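Local structure of putative retaining b-glycosidase (Saccharophagus degradans, 5A95) at residues I73-K78 with P105-S110; L208-I213 with P243-G248; H254-K259 with H303-D308; H122-V127 with T172-N177. The protein probably hydrolyses mixed-linkage beta-glucans as a retaining family GH5 glycoside hydrolase, with the assembly of its subunits governing which beta-glucans it accepts. The protein carries 1 engineered substitution. All blocks are in the same frame, centred on the assembly; numbering follows the deposited sequence.

Contact 1: I73-K78 with P105-S110; sequences IADTGK and PIHPVS. With BGC (beta-D-glucopyranose), chain D.
In the glucan-binding cleft of a family 5 (beta/alpha)8 barrel, where strands 65-72 and 101-106 end, Asp75 reaches over from the first strand's loop to hold the backbone and serine that follow the second. Asp75 is the N-cap of helix 76-81. Its CG lies anti to the backbone N (chi1 176°), which carries the carboxylate out to the turn at His107 while OD1 stays near the first helical amides. Asp75 OD1 is met on its syn side by Ser110 OG at 2.6 Å and also takes weak capping bonds from Gly77 N and Lys78 N. Asp75 OD2 receives a nearly straight bond from His107 N (3.0 Å, 173°), arriving on the anti side, and Tyr119 adds its hydroxyl to the same oxygen. The imidazole is fixed in turn: His107 ND1 donates within the ring plane to Pro105 O at 2.8 Å, though it sits above the plane of that carbonyl. His107 NE2 hydrogen-bonds O6 of a bound glucose unit, 2.7 Å away and near the ring plane; either could be the donor. His142 stacks on the imidazole, and Trp31 of a second subunit meets it obliquely. The several N-H and O-H donors gathered on the Asp75 carboxylate should stabilise its negative charge. By holding the His107 backbone, this acid probably helps to position the sugar-binding ring.

Contact 2: L208-I213 with P243-G248; sequences LNESLI and PIEREG
Glu210, on the helix 202-219 of the (beta/alpha)8 barrel, meets the loop that leads into strand 250-252 with OE2 and its methylenes. Glu210 OE2 takes the amide of Glu245, N to OE2 2.9 Å and fairly straight at 168°, on the anti side and well out of the carboxylate plane. The Arg246 side chain crosses that of Glu210 at about a right angle: Glu210 CB rests over one face of its guanidinium, toward the rim and 3.8 Å from Arg246 NH2, and the two planar groups stack only 17° apart. No N-H of Arg246 points at the acid, so between them there is electrostatic attraction without a salt bridge. The apolar part of the contact lies beside this layer. Ile213 CD1 meets Ile244 CG2 at 3.7 Å, Ile213 CG2 touches the Arg246 methylenes, and Ile244 CD1 packs on Asn209 CB. In the next shell, Arg246 NH1 donates to Glu245 O at 2.8 Å and Asp214 forms a salt bridge with NE, which together probably fix the rotation of the guanidinium. Glu245 is the centre of an inverse gamma turn. Its carboxylate approaches that of Glu210, and Lys206 forms salt bridges with both, probably easing their repulsion. One water finishes the link, donating to Glu210 OE1 at 2.9 Å and to Glu245 OE2 at 2.7 Å.

Contact 3: H254-K259 with H303-D308; sequences HPYPQK and HIPVKD. With BGC (beta-D-glucopyranose), chain B.
The Gln258 side chain crosses that of Lys307 obliquely, with Gln258 CG and CD both 3.4 Å from Lys307 O. Its chain is extended beyond CG (chi2 172°), and this brings OE1 within 3.0 Å of Lys307 N, which donates to it from well above the amide plane. The backbone of the same residue also bonds: Gln258 N donates to Pro305 O at 3.0 Å. The residue thus ties together two loops of the barrel, the ones that follow strands 250-252 and 287-289. Pro305, preceded by a cis peptide, packs between Lys259 and Tyr256: Lys259 CD runs beside its ring and Tyr256 CB meets its CG. Pro257 wedges its ring against the Pro305 carbonyl and the Asp308 CB. Val306 CG1 lies over one face of the Tyr256 ring in a CH-pi contact, 3.7 Å from the centroid, in the tyrosine conformer described here, one of two. Val306 CG2 sits over the centre of the His303 imidazole. Both residues line the glucan-binding pocket: His303 NE2 makes a nearly straight, edge-on bond of 2.6 Å to O6 of a glucose unit, which Val306 CG1 also nears, while Gly301 O takes ND1. The sugar also bonds to His142, Asn188 and Glu189. Because Gln258 binds the 303-308 loop through its backbone N and side-chain OE1, and the valine supports the imidazole, His303 is probably held ready for the sugar's primary hydroxyl.

Contact 4: H122-V127 with T172-N177; sequences HIDEAV and TFRYQN. Unlike the reference sequence in segment 172-177: Gln176 (reference Lys).
Arg174, the last residue of helix 161-174, reaches Asp124 through a chain extended from CG to NE, its CG anti to the backbone N (chi1 -166°). It grips the carboxylate side-on with two nitrogens: Arg174 NE donates to Asp124 OD1 at 2.9 Å, on the syn side, and Arg174 NH2 to Asp124 OD2 at 2.8 Å, from above the carboxylate plane. The salt bridge is slightly skewed, with the carboxylate and guanidinium planes 32° apart. It joins two outer helices of the (beta/alpha)8 barrel, 116-133 and 161-174, consecutive in sequence among the longer helices, with strand 136-144 running between them. Tyr175 then leaves the helical conformation, and its ring turns back toward helix 116-133, lying against Arg174 CG. Tyr175 OH donates to Asp124 OD1 at 2.7 Å, on the anti side, so this oxygen accepts from two donors, and the carboxylate stands at nearly a right angle to the ring (89°). Ile123 CG2 packs on the phenol, 3.7 Å from Tyr175 CZ, and Val127 CG2 approaches Tyr175 CE1 at 3.9 Å. Inward, Tyr184 of strand 181-185 touches the same tyrosine, and Val127 leans on Val181, which with Val178 belongs to a magnesium site.

Overall arrangement
From the N terminus the four contacts follow one another in series, in the order 1, 4, 2, 3; each loop closes before the next opens, and none nests or crosses. Contact 1 closes 26 residues between the ends of strands 65-72 and 101-106. Helix 116-133 then begins contact 4, which closes 44 residues and ties it to the end of helix 161-174; the two contacts touch through Thr76 with His122 and Ile106 with Ile123. Contact 2 closes 29 residues, pinning helix 202-219 to the loop before strand 250-252. Contact 3 closes 43 residues between two glucan-side loops, its centre about 32 Å from that of contact 4, across the chain's centre.

Contact 1: I73-K78 with P105-S110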
# COMPACT_ATOMS: atom_id res chain seq x y z
N ILE A 73 13.09 -27.13 -5.92
CA ILE A 73 14.18 -27.02 -4.97
C ILE A 73 13.78 -25.92 -4.00
O ILE A 73 12.74 -25.27 -4.17
CB ILE A 73 15.52 -26.74 -5.65
CG1 ILE A 73 15.48 -25.46 -6.48
CG2 ILE A 73 15.95 -27.95 -6.50
CD1 ILE A 73 16.82 -25.05 -7.07
N ALA A 74 14.57 -25.74 -2.95
CA ALA A 74 14.27 -24.69 -1.98
C ALA A 74 14.54 -23.29 -2.54
O ALA A 74 15.15 -23.11 -3.59
CB ALA A 74 15.06 -24.91 -0.67
N ASP A 75 14.08 -22.28 -1.80
CA ASP A 75 14.39 -20.89 -2.12
C ASP A 75 15.91 -20.68 -2.25
O ASP A 75 16.70 -21.23 -1.49
CB ASP A 75 13.83 -19.97 -1.03
CG ASP A 75 14.18 -18.53 -1.23
OD1 ASP A 75 15.23 -18.11 -0.70
OD2 ASP A 75 13.38 -17.79 -1.85
N THR A 76 16.28 -19.84 -3.21
CA THR A 76 17.68 -19.56 -3.51
C THR A 76 18.44 -19.10 -2.28
O THR A 76 19.55 -19.53 -2.05
CB THR A 76 17.74 -18.48 -4.62
OG1 THR A 76 17.09 -18.96 -5.80
CG2 THR A 76 19.15 -18.08 -4.95
N GLY A 77 17.84 -18.20 -1.51
CA GLY A 77 18.47 -17.69 -0.31
C GLY A 77 18.71 -18.77 0.75
O GLY A 77 19.72 -18.77 1.44
N LYS A 78 17.75 -19.67 0.92
CA LYS A 78 17.90 -20.78 1.84
C LYS A 78 19.12 -21.58 1.43
O LYS A 78 19.96 -21.93 2.25
CB LYS A 78 16.62 -21.64 1.85
CG LYS A 78 16.64 -22.83 2.81
CD LYS A 78 17.30 -24.06 2.20
CE LYS A 78 17.11 -25.26 3.12
NZ LYS A 78 17.88 -26.44 2.68
N PRO A 105 10.93 -21.73 -5.88
CA PRO A 105 9.92 -21.08 -5.05
C PRO A 105 10.50 -19.84 -4.41
O PRO A 105 11.10 -19.91 -3.31
CB PRO A 105 9.58 -22.16 -4.02
CG PRO A 105 10.86 -22.91 -3.84
CD PRO A 105 11.55 -22.89 -5.19
N ILE A 106 10.32 -18.70 -5.06
CA ILE A 106 10.91 -17.44 -4.65
C ILE A 106 10.08 -16.84 -3.54
O ILE A 106 8.96 -16.39 -3.77
CB ILE A 106 11.06 -16.50 -5.85
CG1 ILE A 106 12.00 -17.16 -6.87
CG2 ILE A 106 11.56 -15.12 -5.41
CD1 ILE A 106 11.87 -16.67 -8.29
N HIS A 107 10.59 -16.89 -2.32
CA HIS A 107 9.85 -16.40 -1.18
C HIS A 107 9.99 -14.88 -1.08
O HIS A 107 11.10 -14.36 -1.11
CB HIS A 107 10.34 -17.03 0.11
CG HIS A 107 9.93 -18.46 0.27
ND1 HIS A 107 10.15 -19.42 -0.69
CD2 HIS A 107 9.29 -19.08 1.29
CE1 HIS A 107 9.69 -20.58 -0.25
NE2 HIS A 107 9.16 -20.40 0.95
N PRO A 108 8.88 -14.16 -0.87
CA PRO A 108 9.01 -12.70 -0.80
C PRO A 108 10.00 -12.20 0.26
O PRO A 108 10.69 -11.21 0.06
CB PRO A 108 7.57 -12.23 -0.50
CG PRO A 108 6.72 -13.25 -1.22
CD PRO A 108 7.47 -14.57 -0.98
N VAL A 109 10.05 -12.87 1.42
CA VAL A 109 10.96 -12.40 2.47
C VAL A 109 12.41 -12.49 1.99
O VAL A 109 13.25 -11.70 2.39
CB VAL A 109 10.75 -13.18 3.79
CG1 VAL A 109 11.18 -14.63 3.66
CG2 VAL A 109 11.43 -12.49 4.98
N SER A 110 12.71 -13.49 1.18
CA SER A 110 14.05 -13.74 0.62
C SER A 110 14.39 -12.76 -0.51
O SER A 110 15.52 -12.27 -0.60
CB SER A 110 14.12 -15.19 0.13
OG SER A 110 15.43 -15.52 -0.24
C2 BGC D . 8.15 -26.82 4.33
C3 BGC D . 8.81 -26.02 5.44
C4 BGC D . 9.41 -24.73 4.91
C5 BGC D . 8.37 -23.95 4.10
C6 BGC D . 8.95 -22.78 3.36
C1 BGC D . 7.12 -25.91 3.67
O2 BGC D . 7.55 -27.96 4.92
O3 BGC D . 9.87 -26.81 6.00
O4 BGC D . 9.83 -23.93 6.01
O5 BGC D . 7.79 -24.79 3.12
O6 BGC D . 7.92 -22.13 2.62

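Contact 2: L208-I213 with P243-G248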
# COMPACT_ATOMS: atom_id res chain seq x y z
N LEU A 208 -7.52 -9.75 -10.65
CA LEU A 208 -6.16 -9.45 -10.27
C LEU A 208 -5.15 -10.28 -11.09
O LEU A 208 -4.11 -9.76 -11.52
CB LEU A 208 -5.98 -9.58 -8.76
CG LEU A 208 -4.62 -9.21 -8.22
CD1 LEU A 208 -4.14 -7.82 -8.64
CD2 LEU A 208 -4.66 -9.29 -6.70
N ASN A 209 -5.46 -11.55 -11.30
CA ASN A 209 -4.60 -12.34 -12.16
C ASN A 209 -4.56 -11.79 -13.59
O ASN A 209 -3.47 -11.75 -14.19
CB ASN A 209 -5.00 -13.82 -12.20
CG ASN A 209 -4.49 -14.58 -11.01
OD1 ASN A 209 -3.45 -15.21 -11.06
ND2 ASN A 209 -5.18 -14.46 -9.89
N GLU A 210 -5.70 -11.37 -14.11
CA GLU A 210 -5.74 -10.75 -15.45
C GLU A 210 -4.89 -9.49 -15.50
O GLU A 210 -4.23 -9.22 -16.51
CB GLU A 210 -7.18 -10.50 -15.89
CG GLU A 210 -7.90 -11.78 -16.24
CD GLU A 210 -9.39 -11.69 -16.41
OE1 GLU A 210 -9.97 -10.61 -16.15
OE2 GLU A 210 -10.00 -12.73 -16.77
N SER A 211 -4.86 -8.74 -14.41
CA SER A 211 -4.04 -7.54 -14.35
C SER A 211 -2.56 -7.87 -14.39
O SER A 211 -1.78 -7.23 -15.10
CB SER A 211 -4.40 -6.75 -13.08
OG SER A 211 -3.72 -5.51 -13.01
N LEU A 212 -2.14 -8.87 -13.63
CA LEU A 212 -0.76 -9.32 -13.68
C LEU A 212 -0.40 -9.84 -15.09
O LEU A 212 0.67 -9.54 -15.61
CB LEU A 212 -0.49 -10.40 -12.63
CG LEU A 212 -0.59 -9.94 -11.16
CD1 LEU A 212 -0.49 -11.12 -10.21
CD2 LEU A 212 0.48 -8.93 -10.83
N ILE A 213 -1.28 -10.65 -15.67
CA ILE A 213 -1.06 -11.19 -17.01
C ILE A 213 -0.89 -10.07 -18.02
O ILE A 213 -0.02 -10.13 -18.89
CB ILE A 213 -2.19 -12.15 -17.40
CG1 ILE A 213 -2.10 -13.44 -16.55
CG2 ILE A 213 -2.10 -12.50 -18.88
CD1 ILE A 213 -3.38 -14.21 -16.51
N PRO A 243 -13.45 -18.54 -16.52
CA PRO A 243 -12.03 -18.72 -16.73
C PRO A 243 -11.31 -17.38 -16.90
O PRO A 243 -11.91 -16.38 -17.30
CB PRO A 243 -11.98 -19.50 -18.05
CG PRO A 243 -13.20 -19.07 -18.78
CD PRO A 243 -14.24 -18.92 -17.71
N ILE A 244 -10.00 -17.38 -16.69
CA ILE A 244 -9.20 -16.21 -17.04
C ILE A 244 -9.39 -15.92 -18.53
O ILE A 244 -9.25 -16.82 -19.38
CB ILE A 244 -7.72 -16.52 -16.79
CG1 ILE A 244 -7.44 -16.81 -15.33
CG2 ILE A 244 -6.81 -15.42 -17.35
CD1 ILE A 244 -7.60 -15.64 -14.42
N GLU A 245 -9.69 -14.66 -18.85
CA GLU A 245 -10.04 -14.30 -20.23
C GLU A 245 -8.82 -13.86 -21.03
O GLU A 245 -8.80 -12.76 -21.58
CB GLU A 245 -11.13 -13.21 -20.20
CG GLU A 245 -12.45 -13.75 -19.65
CD GLU A 245 -13.50 -12.67 -19.59
OE1 GLU A 245 -14.05 -12.39 -20.66
OE2 GLU A 245 -13.79 -12.13 -18.52
N ARG A 246 -7.81 -14.73 -21.08
CA ARG A 246 -6.60 -14.47 -21.82
C ARG A 246 -6.18 -15.81 -22.44
O ARG A 246 -6.48 -16.87 -21.91
CB ARG A 246 -5.48 -13.95 -20.89
CG ARG A 246 -5.85 -12.71 -20.07
CD ARG A 246 -5.92 -11.46 -20.91
NE ARG A 246 -6.14 -10.23 -20.14
CZ ARG A 246 -7.33 -9.76 -19.76
NH1 ARG A 246 -8.44 -10.44 -19.99
NH2 ARG A 246 -7.42 -8.61 -19.15
N GLU A 247 -5.50 -15.75 -23.57
CA GLU A 247 -4.92 -16.91 -24.21
C GLU A 247 -3.59 -17.27 -23.56
O GLU A 247 -2.92 -16.44 -22.95
CB GLU A 247 -4.65 -16.64 -25.70
CG GLU A 247 -5.88 -16.37 -26.55
CD GLU A 247 -6.64 -17.63 -26.92
OE1 GLU A 247 -5.98 -18.69 -27.12
OE2 GLU A 247 -7.88 -17.55 -26.99
N GLY A 248 -3.19 -18.53 -23.73
CA GLY A 248 -1.87 -19.00 -23.38
C GLY A 248 -1.60 -19.22 -21.91
O GLY A 248 -0.46 -19.25 -21.50
O HOH W 1 -12.26 -9.94 -17.87

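Contact 3: H254-K259 with H303-D308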
# COMPACT_ATOMS: atom_id res chain seq x y z
N HIS A 254 -2.38 -28.23 -6.64
CA HIS A 254 -1.49 -28.77 -5.60
C HIS A 254 -2.17 -29.95 -4.90
O HIS A 254 -2.67 -29.82 -3.76
CB HIS A 254 -1.13 -27.68 -4.59
CG HIS A 254 -0.19 -26.65 -5.15
ND1 HIS A 254 0.33 -25.63 -4.39
CD2 HIS A 254 0.35 -26.51 -6.39
CE1 HIS A 254 1.12 -24.89 -5.13
NE2 HIS A 254 1.18 -25.42 -6.33
N PRO A 255 -2.22 -31.08 -5.59
CA PRO A 255 -3.02 -32.18 -5.08
C PRO A 255 -2.25 -33.07 -4.07
O PRO A 255 -1.95 -34.25 -4.32
CB PRO A 255 -3.34 -32.96 -6.34
CG PRO A 255 -2.10 -32.78 -7.19
CD PRO A 255 -1.69 -31.37 -6.94
N TYR A 256 -1.96 -32.51 -2.90
CA TYR A 256 -1.41 -33.30 -1.82
C TYR A 256 -2.39 -34.41 -1.40
O TYR A 256 -3.61 -34.29 -1.63
CB TYR A 256 -1.02 -32.38 -0.69
CG TYR A 256 0.27 -31.62 -0.90
CD1 TYR A 256 1.47 -32.29 -1.09
CD2 TYR A 256 0.31 -30.24 -0.83
CE1 TYR A 256 2.66 -31.61 -1.22
CE2 TYR A 256 1.51 -29.55 -0.92
CZ TYR A 256 2.68 -30.23 -1.13
OH TYR A 256 3.86 -29.52 -1.24
N PRO A 257 -1.87 -35.47 -0.75
CA PRO A 257 -2.70 -36.65 -0.55
C PRO A 257 -3.98 -36.49 0.26
O PRO A 257 -4.96 -37.19 0.00
CB PRO A 257 -1.76 -37.66 0.16
CG PRO A 257 -0.61 -36.85 0.66
CD PRO A 257 -0.47 -35.73 -0.35
N GLN A 258 -3.97 -35.57 1.23
CA GLN A 258 -5.11 -35.39 2.13
C GLN A 258 -6.02 -34.24 1.72
O GLN A 258 -6.97 -33.95 2.41
CB GLN A 258 -4.66 -35.24 3.58
CG GLN A 258 -3.87 -36.45 4.07
CD GLN A 258 -3.26 -36.21 5.42
OE1 GLN A 258 -2.33 -35.41 5.57
NE2 GLN A 258 -3.78 -36.90 6.42
N LYS A 259 -5.78 -33.63 0.55
CA LYS A 259 -6.71 -32.62 0.06
C LYS A 259 -8.08 -33.23 -0.26
O LYS A 259 -9.11 -32.70 0.15
CB LYS A 259 -6.17 -31.89 -1.16
CG LYS A 259 -4.91 -31.07 -0.89
CD LYS A 259 -5.04 -30.01 0.21
CE LYS A 259 -5.95 -28.86 -0.15
NZ LYS A 259 -5.90 -27.77 0.86
N HIS A 303 2.84 -33.64 8.43
CA HIS A 303 1.77 -32.73 8.76
C HIS A 303 0.65 -32.89 7.72
O HIS A 303 0.92 -33.29 6.61
CB HIS A 303 2.28 -31.29 8.71
CG HIS A 303 2.91 -30.91 7.39
ND1 HIS A 303 4.23 -31.21 7.08
CD2 HIS A 303 2.42 -30.25 6.32
CE1 HIS A 303 4.52 -30.75 5.88
NE2 HIS A 303 3.44 -30.16 5.39
N ILE A 304 -0.60 -32.59 8.09
CA ILE A 304 -1.70 -32.49 7.12
C ILE A 304 -1.35 -31.29 6.23
O ILE A 304 -0.93 -30.26 6.75
CB ILE A 304 -3.05 -32.29 7.84
CG1 ILE A 304 -3.38 -33.51 8.73
CG2 ILE A 304 -4.19 -32.04 6.87
CD1 ILE A 304 -4.46 -33.27 9.76
N PRO A 305 -1.51 -31.41 4.89
CA PRO A 305 -2.18 -32.47 4.16
C PRO A 305 -1.26 -33.44 3.42
O PRO A 305 -1.66 -34.00 2.38
CB PRO A 305 -3.01 -31.69 3.15
CG PRO A 305 -2.08 -30.60 2.73
CD PRO A 305 -1.35 -30.22 4.02
N VAL A 306 -0.03 -33.65 3.90
CA VAL A 306 0.97 -34.42 3.16
C VAL A 306 1.22 -35.84 3.71
O VAL A 306 2.11 -36.53 3.20
CB VAL A 306 2.32 -33.67 3.04
CG1 VAL A 306 2.08 -32.30 2.41
CG2 VAL A 306 3.05 -33.53 4.37
N LYS A 307 0.43 -36.28 4.68
CA LYS A 307 0.63 -37.60 5.27
C LYS A 307 -0.03 -38.68 4.44
O LYS A 307 -1.17 -38.51 4.02
CB LYS A 307 0.06 -37.65 6.69
CG LYS A 307 0.67 -36.70 7.70
CD LYS A 307 0.00 -36.90 9.07
CE LYS A 307 0.71 -36.15 10.17
NZ LYS A 307 0.05 -36.46 11.45
N ASP A 308 0.68 -39.77 4.22
CA ASP A 308 0.14 -40.89 3.44
C ASP A 308 0.98 -42.12 3.68
O ASP A 308 2.17 -42.02 4.00
CB ASP A 308 0.11 -40.57 1.95
CG ASP A 308 -0.74 -41.55 1.15
OD1 ASP A 308 -1.98 -41.42 1.23
OD2 ASP A 308 -0.17 -42.42 0.47
C2 BGC B . 3.63 -24.74 0.92
C3 BGC B . 5.09 -25.13 1.11
C4 BGC B . 5.20 -26.08 2.31
C5 BGC B . 4.27 -27.26 2.12
C6 BGC B . 4.35 -28.25 3.26
C1 BGC B . 2.64 -25.90 1.02
O1 BGC B . 1.34 -25.49 1.33
O2 BGC B . 3.47 -24.02 -0.36
O3 BGC B . 5.86 -23.90 1.23
O4 BGC B . 6.52 -26.58 2.59
O5 BGC B . 2.95 -26.74 2.11
O6 BGC B . 3.29 -29.18 3.02

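Contact 4: H122-V127 with T172-N177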
# COMPACT_ATOMS: atom_id res chain seq x y z
N HIS A 122 21.21 -14.27 -9.08
CA HIS A 122 21.19 -15.71 -8.81
C HIS A 122 20.25 -16.47 -9.75
O HIS A 122 20.55 -17.59 -10.15
CB HIS A 122 20.88 -16.00 -7.35
CG HIS A 122 21.95 -15.53 -6.42
ND1 HIS A 122 23.23 -16.03 -6.46
CD2 HIS A 122 21.93 -14.61 -5.42
CE1 HIS A 122 23.96 -15.44 -5.53
NE2 HIS A 122 23.20 -14.58 -4.88
N ILE A 123 19.10 -15.87 -10.08
CA ILE A 123 18.23 -16.49 -11.07
C ILE A 123 18.98 -16.64 -12.40
O ILE A 123 18.83 -17.65 -13.06
CB ILE A 123 16.87 -15.77 -11.17
CG1 ILE A 123 16.12 -15.84 -9.84
CG2 ILE A 123 16.04 -16.41 -12.28
CD1 ILE A 123 14.90 -14.93 -9.77
N ASP A 124 19.80 -15.64 -12.77
CA ASP A 124 20.62 -15.75 -13.98
C ASP A 124 21.49 -17.01 -13.95
O ASP A 124 21.68 -17.64 -14.98
CB ASP A 124 21.56 -14.57 -14.11
CG ASP A 124 20.88 -13.26 -14.48
OD1 ASP A 124 19.65 -13.19 -14.71
OD2 ASP A 124 21.65 -12.27 -14.53
N GLU A 125 22.05 -17.32 -12.79
CA GLU A 125 22.86 -18.53 -12.64
C GLU A 125 22.03 -19.77 -12.96
O GLU A 125 22.47 -20.64 -13.70
CB GLU A 125 23.45 -18.64 -11.23
CG GLU A 125 24.45 -17.54 -10.91
CD GLU A 125 24.74 -17.35 -9.42
OE1 GLU A 125 23.95 -17.77 -8.55
OE2 GLU A 125 25.79 -16.75 -9.12
N ALA A 126 20.83 -19.82 -12.38
CA ALA A 126 19.93 -20.93 -12.66
C ALA A 126 19.56 -21.05 -14.14
O ALA A 126 19.44 -22.16 -14.66
CB ALA A 126 18.66 -20.80 -11.82
N VAL A 127 19.33 -19.91 -14.79
CA VAL A 127 19.02 -19.90 -16.21
C VAL A 127 20.18 -20.54 -16.98
O VAL A 127 19.97 -21.40 -17.84
CB VAL A 127 18.72 -18.47 -16.73
CG1 VAL A 127 18.59 -18.45 -18.24
CG2 VAL A 127 17.43 -17.95 -16.10
N THR A 172 9.93 -10.23 -16.07
CA THR A 172 9.53 -10.31 -17.45
C THR A 172 10.47 -9.53 -18.34
O THR A 172 10.82 -9.97 -19.43
CB THR A 172 8.06 -9.88 -17.65
OG1 THR A 172 7.20 -10.63 -16.77
CG2 THR A 172 7.61 -10.15 -19.05
N PHE A 173 10.89 -8.36 -17.87
CA PHE A 173 11.88 -7.59 -18.61
C PHE A 173 13.21 -8.33 -18.72
O PHE A 173 13.79 -8.47 -19.79
CB PHE A 173 12.12 -6.24 -17.93
CG PHE A 173 13.20 -5.39 -18.56
CD1 PHE A 173 12.98 -4.72 -19.74
CD2 PHE A 173 14.41 -5.25 -17.94
CE1 PHE A 173 13.97 -3.93 -20.28
CE2 PHE A 173 15.41 -4.48 -18.48
CZ PHE A 173 15.18 -3.82 -19.65
N ARG A 174 13.71 -8.84 -17.61
CA ARG A 174 15.02 -9.44 -17.60
C ARG A 174 15.10 -10.66 -18.49
O ARG A 174 16.13 -10.89 -19.13
CB ARG A 174 15.48 -9.81 -16.20
CG ARG A 174 16.96 -10.13 -16.08
CD ARG A 174 17.34 -10.32 -14.63
NE ARG A 174 18.76 -10.49 -14.36
CZ ARG A 174 19.52 -9.59 -13.72
NH1 ARG A 174 19.07 -8.38 -13.44
NH2 ARG A 174 20.75 -9.90 -13.38
N TYR A 175 14.05 -11.47 -18.50
CA TYR A 175 14.09 -12.75 -19.20
C TYR A 175 13.30 -12.75 -20.52
O TYR A 175 12.93 -13.80 -21.03
CB TYR A 175 13.71 -13.91 -18.27
CG TYR A 175 14.62 -13.94 -17.08
CD1 TYR A 175 16.00 -14.16 -17.24
CD2 TYR A 175 14.14 -13.68 -15.80
CE1 TYR A 175 16.85 -14.12 -16.16
CE2 TYR A 175 15.00 -13.64 -14.72
CZ TYR A 175 16.36 -13.84 -14.90
OH TYR A 175 17.17 -13.76 -13.80
N GLN A 176 13.13 -11.57 -21.12
CA GLN A 176 12.46 -11.51 -22.41
C GLN A 176 13.20 -12.40 -23.42
O GLN A 176 14.43 -12.37 -23.49
CB GLN A 176 12.42 -10.08 -22.93
CG GLN A 176 11.55 -9.93 -24.15
CD GLN A 176 11.49 -8.52 -24.70
OE1 GLN A 176 11.95 -7.57 -24.09
NE2 GLN A 176 10.86 -8.39 -25.85
N ASN A 177 12.44 -13.21 -24.15
CA ASN A 177 13.02 -14.01 -25.25
C ASN A 177 14.02 -15.07 -24.74
O ASN A 177 14.98 -15.40 -25.43
CB ASN A 177 13.67 -13.06 -26.29
CG ASN A 177 14.08 -13.76 -27.59
OD1 ASN A 177 13.39 -14.64 -28.07
ND2 ASN A 177 15.21 -13.34 -28.15